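Local coordinates for sgbp-b (PDB 7K44), which probably binds xyloglucan at the cell surface of the gut bacterium Bacteroides uniformis, encoded in a xyloglucan utilization locus, at residues T39-E44 against F149-S154; T47-V52 against V62-A67; W267-A272 against T345-F350. One frame throughout, in Å; residues are numbered along the deposited sequence. Where two conformers were deposited one is given.

Contact 1 (T39-E44 against F149-S154)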
ATOM      1  N   THR A  39      -7.075 -25.490   0.003  1.00 26.90           N
ATOM      2  CA  THR A  39      -7.132 -26.423  -1.114  1.00 27.96           C
ATOM      3  C   THR A  39      -6.309 -25.873  -2.266  1.00 35.36           C
ATOM      4  O   THR A  39      -6.000 -24.677  -2.319  1.00 40.01           O
ATOM      5  CB  THR A  39      -8.572 -26.663  -1.581  1.00 32.50           C
ATOM      6  OG1 THR A  39      -8.595 -27.795  -2.457  1.00 29.28           O
ATOM      7  CG2 THR A  39      -9.121 -25.442  -2.317  1.00 31.44           C
ATOM      8  N   THR A  40      -5.965 -26.764  -3.189  1.00 36.22           N
ATOM      9  CA  THR A  40      -5.293 -26.395  -4.426  1.00 38.95           C
ATOM     10  C   THR A  40      -6.310 -26.362  -5.558  1.00 42.16           C
ATOM     11  O   THR A  40      -7.239 -27.176  -5.597  1.00 35.92           O
ATOM     12  CB  THR A  40      -4.173 -27.385  -4.762  1.00 44.34           C
ATOM     13  OG1 THR A  40      -4.672 -28.725  -4.710  1.00 43.28           O
ATOM     14  CG2 THR A  40      -3.028 -27.250  -3.768  1.00 50.08           C
ATOM     15  N   PHE A  41      -6.140 -25.423  -6.459  1.00 36.64           N
ATOM     16  CA  PHE A  41      -7.071 -25.211  -7.553  1.00 34.97           C
ATOM     17  C   PHE A  41      -6.495 -25.741  -8.862  1.00 45.55           C
ATOM     18  O   PHE A  41      -5.272 -25.781  -9.043  1.00 41.54           O
ATOM     19  CB  PHE A  41      -7.390 -23.719  -7.711  1.00 35.09           C
ATOM     20  CG  PHE A  41      -8.198 -23.154  -6.578  1.00 36.35           C
ATOM     21  CD1 PHE A  41      -9.563 -23.369  -6.512  1.00 33.55           C
ATOM     22  CD2 PHE A  41      -7.589 -22.415  -5.573  1.00 39.63           C
ATOM     23  CE1 PHE A  41     -10.314 -22.864  -5.469  1.00 30.08           C
ATOM     24  CE2 PHE A  41      -8.333 -21.901  -4.523  1.00 39.26           C
ATOM     25  CZ  PHE A  41      -9.694 -22.125  -4.467  1.00 38.80           C
ATOM     26  N   PRO A  42      -7.352 -26.192  -9.790  1.00 39.40           N
ATOM     27  CA  PRO A  42      -8.801 -26.307  -9.594  1.00 36.64           C
ATOM     28  C   PRO A  42      -9.112 -27.514  -8.730  1.00 28.08           C
ATOM     29  O   PRO A  42      -8.303 -28.436  -8.657  1.00 33.75           O
ATOM     30  CB  PRO A  42      -9.323 -26.524 -11.010  1.00 37.66           C
ATOM     31  CG  PRO A  42      -8.209 -27.233 -11.697  1.00 39.23           C
ATOM     32  CD  PRO A  42      -6.946 -26.625 -11.140  1.00 41.33           C
ATOM     33  N   VAL A  43     -10.256 -27.483  -8.056  1.00 28.60           N
ATOM     34  CA  VAL A  43     -10.664 -28.592  -7.204  1.00 25.62           C
ATOM     35  C   VAL A  43     -11.286 -29.654  -8.103  1.00 28.90           C
ATOM     36  O   VAL A  43     -12.356 -29.441  -8.680  1.00 29.88           O
ATOM     37  CB  VAL A  43     -11.639 -28.134  -6.117  1.00 28.69           C
ATOM     38  CG1 VAL A  43     -11.994 -29.296  -5.218  1.00 29.14           C
ATOM     39  CG2 VAL A  43     -11.026 -26.981  -5.311  1.00 29.69           C
ATOM     40  N   GLU A  44     -10.605 -30.781  -8.238  1.00 29.02           N
ATOM     41  CA  GLU A  44     -11.068 -31.920  -9.013  1.00 31.74           C
ATOM     42  C   GLU A  44     -11.476 -33.040  -8.065  1.00 31.96           C
ATOM     43  O   GLU A  44     -11.252 -32.981  -6.854  1.00 27.94           O
ATOM     44  CB  GLU A  44      -9.958 -32.429  -9.943  1.00 39.43           C
ATOM     45  CG  GLU A  44      -9.309 -31.368 -10.831  1.00 39.39           C
ATOM     46  CD  GLU A  44     -10.163 -30.991 -12.032  1.00 56.75           C
ATOM     47  OE1 GLU A  44      -9.824 -30.004 -12.722  1.00 54.91           O
ATOM     48  OE2 GLU A  44     -11.176 -31.680 -12.286  1.00 66.41           O
ATOM     49  N   PHE A 149      -4.880 -13.566  -3.452  1.00 25.83           N
ATOM     50  CA  PHE A 149      -3.425 -13.660  -3.509  1.00 24.14           C
ATOM     51  C   PHE A 149      -2.891 -15.081  -3.260  1.00 30.73           C
ATOM     52  O   PHE A 149      -1.705 -15.251  -2.957  1.00 29.29           O
ATOM     53  CB  PHE A 149      -2.791 -12.687  -2.504  1.00 24.79           C
ATOM     54  CG  PHE A 149      -2.953 -11.221  -2.852  1.00 26.18           C
ATOM     55  CD1 PHE A 149      -3.218 -10.805  -4.147  1.00 27.35           C
ATOM     56  CD2 PHE A 149      -2.820 -10.258  -1.859  1.00 27.59           C
ATOM     57  CE1 PHE A 149      -3.354  -9.453  -4.446  1.00 29.14           C
ATOM     58  CE2 PHE A 149      -2.947  -8.902  -2.147  1.00 26.44           C
ATOM     59  CZ  PHE A 149      -3.214  -8.497  -3.442  1.00 26.95           C
ATOM     60  N   MET A 150      -3.730 -16.100  -3.375  1.00 29.28           N
ATOM     61  CA  MET A 150      -3.295 -17.475  -3.184  1.00 31.36           C
ATOM     62  C   MET A 150      -2.416 -17.932  -4.345  1.00 27.31           C
ATOM     63  O   MET A 150      -2.593 -17.510  -5.489  1.00 30.17           O
ATOM     64  CB  MET A 150      -4.532 -18.364  -3.168  1.00 35.23           C
ATOM     65  CG  MET A 150      -5.461 -18.023  -4.342  1.00 39.44           C
ATOM     66  SD  MET A 150      -7.214 -18.221  -4.054  1.00 70.23           S
ATOM     67  CE  MET A 150      -7.528 -16.931  -2.869  1.00 42.46           C
ATOM     68  N   ASP A 151      -1.468 -18.820  -4.046  1.00 29.15           N
ATOM     69  CA  ASP A 151      -0.636 -19.475  -5.059  0.54 31.50           C
ATOM     70  C   ASP A 151       0.111 -18.456  -5.919  1.00 31.25           C
ATOM     71  O   ASP A 151       0.005 -18.432  -7.147  1.00 30.70           O
ATOM     72  CB  ASP A 151      -1.453 -20.446  -5.919  0.54 33.87           C
ATOM     73  CG  ASP A 151      -2.171 -21.484  -5.094  0.54 35.87           C
ATOM     74  OD1 ASP A 151      -1.570 -21.994  -4.123  0.54 42.38           O
ATOM     75  OD2 ASP A 151      -3.338 -21.782  -5.411  0.54 32.82           O
ATOM     76  N   ILE A 152       0.892 -17.618  -5.242  1.00 28.88           N
ATOM     77  CA  ILE A 152       1.643 -16.580  -5.934  1.00 30.97           C
ATOM     78  C   ILE A 152       2.744 -17.202  -6.778  1.00 31.71           C
ATOM     79  O   ILE A 152       3.480 -18.091  -6.323  1.00 33.32           O
ATOM     80  CB  ILE A 152       2.214 -15.567  -4.933  1.00 28.30           C
ATOM     81  CG1 ILE A 152       1.100 -14.680  -4.399  1.00 33.39           C
ATOM     82  CG2 ILE A 152       3.299 -14.706  -5.594  1.00 32.27           C
ATOM     83  CD1 ILE A 152       1.571 -13.684  -3.395  1.00 43.25           C
ATOM     84  N   VAL A 153       2.865 -16.728  -8.013  1.00 26.75           N
ATOM     85  CA  VAL A 153       3.927 -17.139  -8.916  1.00 27.30           C
ATOM     86  C   VAL A 153       5.031 -16.092  -8.996  1.00 29.94           C
ATOM     87  O   VAL A 153       6.214 -16.435  -9.015  1.00 28.58           O
ATOM     88  CB  VAL A 153       3.337 -17.440 -10.310  1.00 28.24           C
ATOM     89  CG1 VAL A 153       4.437 -17.679 -11.322  1.00 31.24           C
ATOM     90  CG2 VAL A 153       2.410 -18.645 -10.233  1.00 29.67           C
ATOM     91  N   SER A 154       4.666 -14.814  -9.043  1.00 25.70           N
ATOM     92  CA  SER A 154       5.677 -13.780  -9.195  1.00 25.86           C
ATOM     93  C   SER A 154       5.084 -12.445  -8.789  1.00 23.81           C
ATOM     94  O   SER A 154       3.869 -12.243  -8.827  1.00 25.18           O
ATOM     95  CB  SER A 154       6.188 -13.699 -10.638  1.00 29.26           C
ATOM     96  OG  SER A 154       5.139 -13.339 -11.526  1.00 28.32           O
TER
HETATM   97  O   HOH W   1      -4.632 -22.297  -3.018  1.00 43.01           O
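Met150 meets the ring of Phe41 through its sulfur, a Met-aromatic contact made between two beta-sandwich domains, and no direct hydrogen bond joins the two segments. Residues 39-44 form the loop between strands 33-39 and 48-54 of the first sandwich; residues 149-151 are the turn leading into strand 152-157 of the next, the IPT/TIG domain. The sulfur lies 5.0 Å from the ring centroid and 58° off the ring normal, an oblique approach, with Met150 SD 3.9 Å from Phe41 CE2. Met150 reaches this point because its CG sits between the backbone N and the carbonyl carbon (chi1 48°) and the chain then bends twice more. Thr39 CG2, from the ring's own segment, covers part of one ring face, 4.0 Å above the plane and toward the rim. Asp151 is modelled in two conformers, and its part in the contact is doubtful for any but the one described here. In that conformer its carboxylate comes to the edge of the same ring, with OD2 4.3 Å from Phe41 CD2, and one water bridges the domains, donating to Thr39 O at 2.8 Å and to Asp151 OD2, also at 2.8 Å.

Contact 2 (T47-V52 against V62-A67)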
ATOM      1  N   THR A  47      -9.300 -34.095  -4.961  1.00 25.77           N
ATOM      2  CA  THR A  47      -8.440 -33.033  -4.444  1.00 26.47           C
ATOM      3  C   THR A  47      -8.637 -32.886  -2.939  1.00 25.84           C
ATOM      4  O   THR A  47      -9.773 -32.744  -2.479  1.00 24.28           O
ATOM      5  CB  THR A  47      -8.766 -31.705  -5.123  1.00 24.81           C
ATOM      6  OG1 THR A  47      -8.450 -31.802  -6.515  1.00 29.57           O
ATOM      7  CG2 THR A  47      -7.940 -30.583  -4.499  1.00 26.30           C
ATOM      8  N   PRO A  48      -7.569 -32.874  -2.145  1.00 24.80           N
ATOM      9  CA  PRO A  48      -7.742 -32.694  -0.701  1.00 25.61           C
ATOM     10  C   PRO A  48      -8.159 -31.273  -0.364  1.00 25.07           C
ATOM     11  O   PRO A  48      -7.662 -30.304  -0.944  1.00 28.48           O
ATOM     12  CB  PRO A  48      -6.345 -32.997  -0.136  1.00 26.13           C
ATOM     13  CG  PRO A  48      -5.625 -33.709  -1.223  1.00 33.20           C
ATOM     14  CD  PRO A  48      -6.180 -33.194  -2.506  1.00 26.90           C
ATOM     15  N   LEU A  49      -9.086 -31.159   0.585  1.00 20.53           N
ATOM     16  CA  LEU A  49      -9.471 -29.877   1.155  1.00 25.73           C
ATOM     17  C   LEU A  49      -9.355 -29.966   2.669  1.00 23.98           C
ATOM     18  O   LEU A  49      -9.498 -31.046   3.253  1.00 25.01           O
ATOM     19  CB  LEU A  49     -10.929 -29.492   0.805  1.00 27.39           C
ATOM     20  CG  LEU A  49     -11.287 -29.219  -0.655  1.00 28.04           C
ATOM     21  CD1 LEU A  49     -11.800 -30.481  -1.322  1.00 27.94           C
ATOM     22  CD2 LEU A  49     -12.344 -28.124  -0.756  1.00 31.10           C
ATOM     23  N   ARG A  50      -9.121 -28.820   3.309  1.00 22.04           N
ATOM     24  CA  ARG A  50      -9.165 -28.747   4.763  1.00 21.14           C
ATOM     25  C   ARG A  50     -10.023 -27.562   5.176  1.00 23.16           C
ATOM     26  O   ARG A  50      -9.692 -26.415   4.858  1.00 26.70           O
ATOM     27  CB  ARG A  50      -7.758 -28.626   5.355  1.00 24.74           C
ATOM     28  CG  ARG A  50      -7.735 -28.857   6.861  1.00 27.72           C
ATOM     29  CD  ARG A  50      -6.349 -28.586   7.457  1.00 32.44           C
ATOM     30  NE  ARG A  50      -5.352 -29.555   7.015  1.00 28.69           N
ATOM     31  CZ  ARG A  50      -4.080 -29.535   7.409  1.00 32.15           C
ATOM     32  NH1 ARG A  50      -3.662 -28.599   8.250  1.00 31.72           N
ATOM     33  NH2 ARG A  50      -3.230 -30.445   6.959  1.00 32.91           N
ATOM     34  N   ILE A  51     -11.105 -27.837   5.897  1.00 23.72           N
ATOM     35  CA  ILE A  51     -11.906 -26.775   6.493  1.00 24.60           C
ATOM     36  C   ILE A  51     -11.247 -26.336   7.794  1.00 26.79           C
ATOM     37  O   ILE A  51     -11.002 -27.160   8.683  1.00 29.50           O
ATOM     38  CB  ILE A  51     -13.339 -27.255   6.750  1.00 26.29           C
ATOM     39  CG1 ILE A  51     -13.977 -27.760   5.460  1.00 25.38           C
ATOM     40  CG2 ILE A  51     -14.162 -26.128   7.372  1.00 27.51           C
ATOM     41  CD1 ILE A  51     -15.344 -28.418   5.689  1.00 24.03           C
ATOM     42  N   VAL A  52     -10.981 -25.039   7.915  1.00 26.45           N
ATOM     43  CA  VAL A  52     -10.319 -24.460   9.082  1.00 29.22           C
ATOM     44  C   VAL A  52     -11.308 -23.546   9.792  1.00 29.75           C
ATOM     45  O   VAL A  52     -11.832 -22.601   9.192  1.00 33.37           O
ATOM     46  CB  VAL A  52      -9.053 -23.692   8.684  1.00 29.17           C
ATOM     47  CG1 VAL A  52      -8.421 -23.048   9.910  1.00 33.72           C
ATOM     48  CG2 VAL A  52      -8.081 -24.631   8.002  1.00 28.88           C
ATOM     49  N   VAL A  62     -21.272 -33.182   6.477  1.00 28.44           N
ATOM     50  CA  VAL A  62     -20.472 -32.228   5.721  1.00 27.17           C
ATOM     51  C   VAL A  62     -20.930 -32.335   4.277  1.00 26.57           C
ATOM     52  O   VAL A  62     -21.016 -33.442   3.734  1.00 26.81           O
ATOM     53  CB  VAL A  62     -18.966 -32.538   5.839  1.00 25.77           C
ATOM     54  CG1 VAL A  62     -18.147 -31.561   4.992  1.00 24.25           C
ATOM     55  CG2 VAL A  62     -18.536 -32.476   7.292  1.00 30.56           C
ATOM     56  N   TYR A  63     -21.262 -31.204   3.661  1.00 23.30           N
ATOM     57  CA  TYR A  63     -21.777 -31.298   2.300  1.00 22.21           C
ATOM     58  C   TYR A  63     -21.587 -29.981   1.561  1.00 23.73           C
ATOM     59  O   TYR A  63     -21.513 -28.912   2.174  1.00 25.43           O
ATOM     60  CB  TYR A  63     -23.255 -31.720   2.268  1.00 23.36           C
ATOM     61  CG  TYR A  63     -24.215 -30.774   2.965  1.00 26.82           C
ATOM     62  CD1 TYR A  63     -24.441 -30.863   4.334  1.00 26.12           C
ATOM     63  CD2 TYR A  63     -24.908 -29.800   2.251  1.00 29.28           C
ATOM     64  CE1 TYR A  63     -25.321 -30.004   4.977  1.00 29.90           C
ATOM     65  CE2 TYR A  63     -25.788 -28.936   2.885  1.00 28.30           C
ATOM     66  CZ  TYR A  63     -25.992 -29.040   4.245  1.00 32.57           C
ATOM     67  OH  TYR A  63     -26.863 -28.180   4.881  1.00 34.63           O
ATOM     68  N   PHE A  64     -21.502 -30.086   0.235  1.00 24.10           N
ATOM     69  CA  PHE A  64     -21.584 -28.943  -0.658  1.00 24.47           C
ATOM     70  C   PHE A  64     -23.036 -28.737  -1.062  1.00 24.08           C
ATOM     71  O   PHE A  64     -23.786 -29.705  -1.257  1.00 27.21           O
ATOM     72  CB  PHE A  64     -20.752 -29.192  -1.917  1.00 25.41           C
ATOM     73  CG  PHE A  64     -19.273 -29.349  -1.659  1.00 23.99           C
ATOM     74  CD1 PHE A  64     -18.736 -30.584  -1.325  1.00 23.47           C
ATOM     75  CD2 PHE A  64     -18.414 -28.262  -1.776  1.00 23.50           C
ATOM     76  CE1 PHE A  64     -17.361 -30.735  -1.104  1.00 23.44           C
ATOM     77  CE2 PHE A  64     -17.043 -28.405  -1.554  1.00 24.70           C
ATOM     78  CZ  PHE A  64     -16.524 -29.648  -1.215  1.00 23.06           C
ATOM     79  N   THR A  65     -23.428 -27.473  -1.182  1.00 24.96           N
ATOM     80  CA  THR A  65     -24.793 -27.103  -1.536  1.00 22.49           C
ATOM     81  C   THR A  65     -24.763 -26.010  -2.594  1.00 25.92           C
ATOM     82  O   THR A  65     -23.850 -25.183  -2.635  1.00 27.14           O
ATOM     83  CB  THR A  65     -25.599 -26.643  -0.311  1.00 25.12           C
ATOM     84  OG1 THR A  65     -26.967 -26.420  -0.695  1.00 26.30           O
ATOM     85  CG2 THR A  65     -25.053 -25.364   0.289  1.00 25.20           C
ATOM     86  N   THR A  66     -25.781 -26.001  -3.457  1.00 28.11           N
ATOM     87  CA  THR A  66     -25.924 -24.882  -4.381  1.00 32.76           C
ATOM     88  C   THR A  66     -26.410 -23.619  -3.681  1.00 26.29           C
ATOM     89  O   THR A  66     -26.235 -22.521  -4.223  1.00 32.04           O
ATOM     90  CB  THR A  66     -26.886 -25.249  -5.511  1.00 34.16           C
ATOM     91  OG1 THR A  66     -28.058 -25.850  -4.954  1.00 33.11           O
ATOM     92  CG2 THR A  66     -26.225 -26.215  -6.481  1.00 33.76           C
ATOM     93  N   ALA A  67     -27.006 -23.747  -2.498  1.00 28.70           N
ATOM     94  CA  ALA A  67     -27.472 -22.588  -1.754  1.00 30.39           C
ATOM     95  C   ALA A  67     -26.310 -21.681  -1.365  1.00 39.92           C
ATOM     96  O   ALA A  67     -25.200 -22.135  -1.072  1.00 31.05           O
ATOM     97  CB  ALA A  67     -28.203 -23.026  -0.488  1.00 33.01           C
TER
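Leu49 is the first residue of strand 48-54 to reach across to strand 59-65, and it does so with one methyl: CD2 comes 4.5 Å from CZ of Phe64, arriving at the edge of the ring and near its plane. The CB of Phe64 does not point at strand 48-54, but with CG anti to the carbonyl carbon (chi1 -63°) the ring reaches across between the sheets and CZ meets the leucine methyl. Leu49 also packs on Phe94 and Thr39 of its own sheet, while Phe64 makes an edge-to-face pair with Phe119.

Between Leu49 and the next inward residue, Arg50 turns its side chain to the other surface of the strand. This alternation belongs to a beta sandwich, here of two four-stranded antiparallel sheets: strand 48-54 lies within one and strand 59-65 within the other, so the segments meet through side chains and share no backbone hydrogen bonds.

Ile51 follows, facing the interior again. Its chain is extended (chi2 173°), which carries CD1 to within 4.3 Å of Val62 CG1, a meeting of methyl groups from branched side chains. The backbones at this point remain well separated, with Ile51 CA 10.2 Å from Val62 CA, the closest approach of alpha carbons between the segments. Leu106 and Val108 of strand 103-110, the neighbour of strand 59-65, pack on Ile51 as well. Past Phe64, strand 59-65 ends in an ST turn, where Ala67 N donates to Thr65 OG1 at 3.2 Å.

Contact 3 (W267-A272 against T345-F350)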
ATOM      1  N   TRP A 267      10.762  21.264 -13.281  1.00 22.65           N
ATOM      2  CA  TRP A 267       9.362  21.003 -13.591  1.00 23.45           C
ATOM      3  C   TRP A 267       9.129  20.517 -15.016  1.00 24.52           C
ATOM      4  O   TRP A 267       7.986  20.200 -15.364  1.00 25.28           O
ATOM      5  CB  TRP A 267       8.513  22.244 -13.299  1.00 24.71           C
ATOM      6  CG  TRP A 267       8.656  22.740 -11.885  1.00 20.81           C
ATOM      7  CD1 TRP A 267       9.474  23.746 -11.448  1.00 24.53           C
ATOM      8  CD2 TRP A 267       7.978  22.236 -10.724  1.00 19.99           C
ATOM      9  NE1 TRP A 267       9.347  23.897 -10.088  1.00 22.80           N
ATOM     10  CE2 TRP A 267       8.426  22.993  -9.620  1.00 21.21           C
ATOM     11  CE3 TRP A 267       7.044  21.214 -10.511  1.00 21.01           C
ATOM     12  CZ2 TRP A 267       7.964  22.773  -8.329  1.00 20.67           C
ATOM     13  CZ3 TRP A 267       6.575  20.993  -9.222  1.00 22.74           C
ATOM     14  CH2 TRP A 267       7.045  21.771  -8.142  1.00 21.44           C
ATOM     15  N   GLY A 268      10.170  20.416 -15.834  1.00 25.92           N
ATOM     16  CA  GLY A 268       9.995  20.062 -17.230  1.00 28.46           C
ATOM     17  C   GLY A 268       9.839  18.579 -17.497  1.00 26.09           C
ATOM     18  O   GLY A 268      10.662  17.977 -18.194  1.00 27.87           O
ATOM     19  N   ILE A 269       8.781  17.976 -16.955  1.00 26.06           N
ATOM     20  CA  ILE A 269       8.550  16.549 -17.143  1.00 25.58           C
ATOM     21  C   ILE A 269       8.273  16.252 -18.614  1.00 25.15           C
ATOM     22  O   ILE A 269       7.543  16.987 -19.291  1.00 27.37           O
ATOM     23  CB  ILE A 269       7.387  16.098 -16.242  1.00 23.04           C
ATOM     24  CG1 ILE A 269       7.785  16.190 -14.762  1.00 24.29           C
ATOM     25  CG2 ILE A 269       6.942  14.673 -16.588  1.00 24.68           C
ATOM     26  CD1 ILE A 269       6.607  16.137 -13.804  1.00 22.33           C
ATOM     27  N   ASP A 270       8.881  15.179 -19.117  1.00 26.53           N
ATOM     28  CA  ASP A 270       8.636  14.697 -20.476  1.00 25.87           C
ATOM     29  C   ASP A 270       7.138  14.586 -20.730  1.00 29.80           C
ATOM     30  O   ASP A 270       6.410  13.975 -19.944  1.00 28.31           O
ATOM     31  CB  ASP A 270       9.303  13.319 -20.603  1.00 33.12           C
ATOM     32  CG  ASP A 270       9.160  12.696 -21.986  1.00 39.59           C
ATOM     33  OD1 ASP A 270       8.403  13.211 -22.836  1.00 36.62           O
ATOM     34  OD2 ASP A 270       9.827  11.660 -22.216  1.00 42.49           O
ATOM     35  N   THR A 271       6.680  15.183 -21.838  1.00 31.03           N
ATOM     36  CA  THR A 271       5.248  15.199 -22.136  1.00 28.43           C
ATOM     37  C   THR A 271       4.685  13.809 -22.391  1.00 33.08           C
ATOM     38  O   THR A 271       3.469  13.619 -22.274  1.00 34.36           O
ATOM     39  CB  THR A 271       4.937  16.097 -23.336  1.00 35.84           C
ATOM     40  OG1 THR A 271       5.705  15.663 -24.467  1.00 34.61           O
ATOM     41  CG2 THR A 271       5.282  17.546 -23.025  1.00 36.30           C
ATOM     42  N   ALA A 272       5.526  12.836 -22.739  1.00 29.15           N
ATOM     43  CA  ALA A 272       5.033  11.474 -22.903  1.00 29.18           C
ATOM     44  C   ALA A 272       4.577  10.872 -21.584  1.00 33.22           C
ATOM     45  O   ALA A 272       3.839   9.881 -21.585  1.00 39.47           O
ATOM     46  CB  ALA A 272       6.097  10.589 -23.550  1.00 33.97           C
ATOM     47  N   THR A 345      -4.815  26.332 -14.066  1.00 26.31           N
ATOM     48  CA  THR A 345      -5.769  25.255 -14.307  1.00 22.72           C
ATOM     49  C   THR A 345      -5.206  24.092 -15.106  1.00 21.73           C
ATOM     50  O   THR A 345      -5.799  23.006 -15.080  1.00 23.61           O
ATOM     51  CB  THR A 345      -7.028  25.768 -15.028  1.00 24.45           C
ATOM     52  OG1 THR A 345      -6.658  26.442 -16.239  1.00 29.36           O
ATOM     53  CG2 THR A 345      -7.813  26.710 -14.132  1.00 26.90           C
ATOM     54  N   THR A 346      -4.120  24.288 -15.846  1.00 25.05           N
ATOM     55  CA  THR A 346      -3.484  23.206 -16.573  1.00 24.15           C
ATOM     56  C   THR A 346      -2.025  23.111 -16.163  1.00 24.40           C
ATOM     57  O   THR A 346      -1.418  24.093 -15.723  1.00 25.75           O
ATOM     58  CB  THR A 346      -3.567  23.351 -18.095  1.00 27.99           C
ATOM     59  OG1 THR A 346      -2.784  24.469 -18.519  1.00 25.52           O
ATOM     60  CG2 THR A 346      -5.020  23.525 -18.545  1.00 29.20           C
ATOM     61  N   TRP A 347      -1.485  21.903 -16.306  1.00 24.03           N
ATOM     62  CA  TRP A 347      -0.083  21.660 -15.978  1.00 22.64           C
ATOM     63  C   TRP A 347       0.828  22.583 -16.780  1.00 26.52           C
ATOM     64  O   TRP A 347       1.750  23.206 -16.230  1.00 23.59           O
ATOM     65  CB  TRP A 347       0.223  20.189 -16.260  1.00 23.82           C
ATOM     66  CG  TRP A 347       1.669  19.831 -16.212  1.00 23.27           C
ATOM     67  CD1 TRP A 347       2.416  19.347 -17.238  1.00 24.65           C
ATOM     68  CD2 TRP A 347       2.542  19.919 -15.081  1.00 23.71           C
ATOM     69  NE1 TRP A 347       3.701  19.129 -16.825  1.00 24.35           N
ATOM     70  CE2 TRP A 347       3.806  19.478 -15.505  1.00 23.97           C
ATOM     71  CE3 TRP A 347       2.375  20.330 -13.755  1.00 22.25           C
ATOM     72  CZ2 TRP A 347       4.907  19.435 -14.651  1.00 22.59           C
ATOM     73  CZ3 TRP A 347       3.464  20.292 -12.910  1.00 23.30           C
ATOM     74  CH2 TRP A 347       4.717  19.852 -13.360  1.00 23.14           C
ATOM     75  N   GLY A 348       0.560  22.717 -18.082  1.00 24.78           N
ATOM     76  CA  GLY A 348       1.403  23.554 -18.921  1.00 24.95           C
ATOM     77  C   GLY A 348       1.428  25.002 -18.477  1.00 25.76           C
ATOM     78  O   GLY A 348       2.475  25.657 -18.518  1.00 27.19           O
ATOM     79  N   GLU A 349       0.276  25.527 -18.058  1.00 25.18           N
ATOM     80  CA  GLU A 349       0.256  26.897 -17.562  0.52 26.42           C
ATOM     81  C   GLU A 349       1.069  27.030 -16.278  1.00 27.10           C
ATOM     82  O   GLU A 349       1.782  28.026 -16.097  1.00 26.52           O
ATOM     83  CB  GLU A 349      -1.179  27.407 -17.409  0.52 31.01           C
ATOM     84  CG  GLU A 349      -1.971  27.469 -18.729  0.52 32.77           C
ATOM     85  CD  GLU A 349      -1.456  28.520 -19.714  0.52 34.33           C
ATOM     86  OE1 GLU A 349      -2.163  29.526 -19.926  0.52 42.66           O
ATOM     87  OE2 GLU A 349      -0.362  28.337 -20.295  0.52 40.27           O
ATOM     88  N   PHE A 350       1.012  26.033 -15.389  1.00 25.42           N
ATOM     89  CA  PHE A 350       1.871  26.083 -14.208  1.00 23.24           C
ATOM     90  C   PHE A 350       3.346  26.025 -14.585  1.00 24.48           C
ATOM     91  O   PHE A 350       4.179  26.702 -13.969  1.00 24.91           O
ATOM     92  CB  PHE A 350       1.538  24.950 -13.234  1.00 21.14           C
ATOM     93  CG  PHE A 350       2.535  24.828 -12.117  1.00 20.56           C
ATOM     94  CD1 PHE A 350       2.547  25.752 -11.080  1.00 22.92           C
ATOM     95  CD2 PHE A 350       3.468  23.801 -12.115  1.00 21.94           C
ATOM     96  CE1 PHE A 350       3.461  25.663 -10.050  1.00 24.52           C
ATOM     97  CE2 PHE A 350       4.407  23.700 -11.084  1.00 23.96           C
ATOM     98  CZ  PHE A 350       4.396  24.633 -10.044  1.00 22.28           C
TER
HETATM   99  O   HOH W   2       4.995  17.681 -19.059  1.00 28.24           O
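The indole of Trp267 receives Phe350 on one face and Trp347 at its edge. Phe350 CE2 stands over the indole, offset toward the rim, and the edge of the phenyl ring is turned to that face: the two planes meet at 89° with centroids 5.2 Å apart, a T-shaped (edge-to-face) stack on the six-membered ring. Lys306 makes a cation-pi contact with Phe350. Trp347 comes from another side, its CH2 lying near the indole plane and 3.9 Å from Trp267 CE3. Trp267 CE3 touches both aromatic partners, with Phe350 CE2 3.7 Å away.

Trp347 also carries the link to the rest of residues 267-272. Its CG is anti to the backbone N (chi1 169°), which sends the indole out from the first turn of helix 347-352 to the loop. There CZ2 meets Trp267 O at 3.3 Å and Ile269 CD1 at 3.8 Å, both from oblique directions. Trp267 O accepts hydrogen bonds from Ile269 N, across the inverse gamma turn centred on Gly268, and from the side chain of Gln351. On the polar edge of Trp347, a water in the indole plane accepts from NE1 at 3.0 Å and donates to Ile269 O at 2.7 Å, so the buried ring is tied to the loop backbone through one solvent molecule. The N-H of Trp267 goes instead to Asp356 O.

Val382 of strand 371-384 packs on Trp267, Ile269 and Trp347, and Leu305 of strand 300-305 on Trp267 and Phe350. At the helix start, Thr346 is the N-cap, its OG1 accepting from Glu349 N. A T-shaped Trp-Phe pair with a second tryptophan at its edge thus joins N-capped helix 347-352 to the loop after strand 255-264, against the beta sheets of the xyloglucan-binding domain.

In the fold
From the N terminus, the chain completes strand 33-39 and enters the loop 39-44, the first half of contact 1. Contact 2 then opens and closes within the first sandwich, joining its two sheets before the chain reaches 149-154, so it lies wholly within the longer loop that contact 1 closes between the first sandwich and the IPT/TIG domain. The two touch: Thr39 OG1 probably hydrogen-bonds Pro48 O at 3.1 Å, which connects the loop that faces the IPT/TIG domain to strand 48-54. Contact 3 follows in series, in the xyloglucan-binding domain, where it ties a loop to the short helix. Its centre is about 44 Å from that of contact 1 and about 56 Å from that of contact 2.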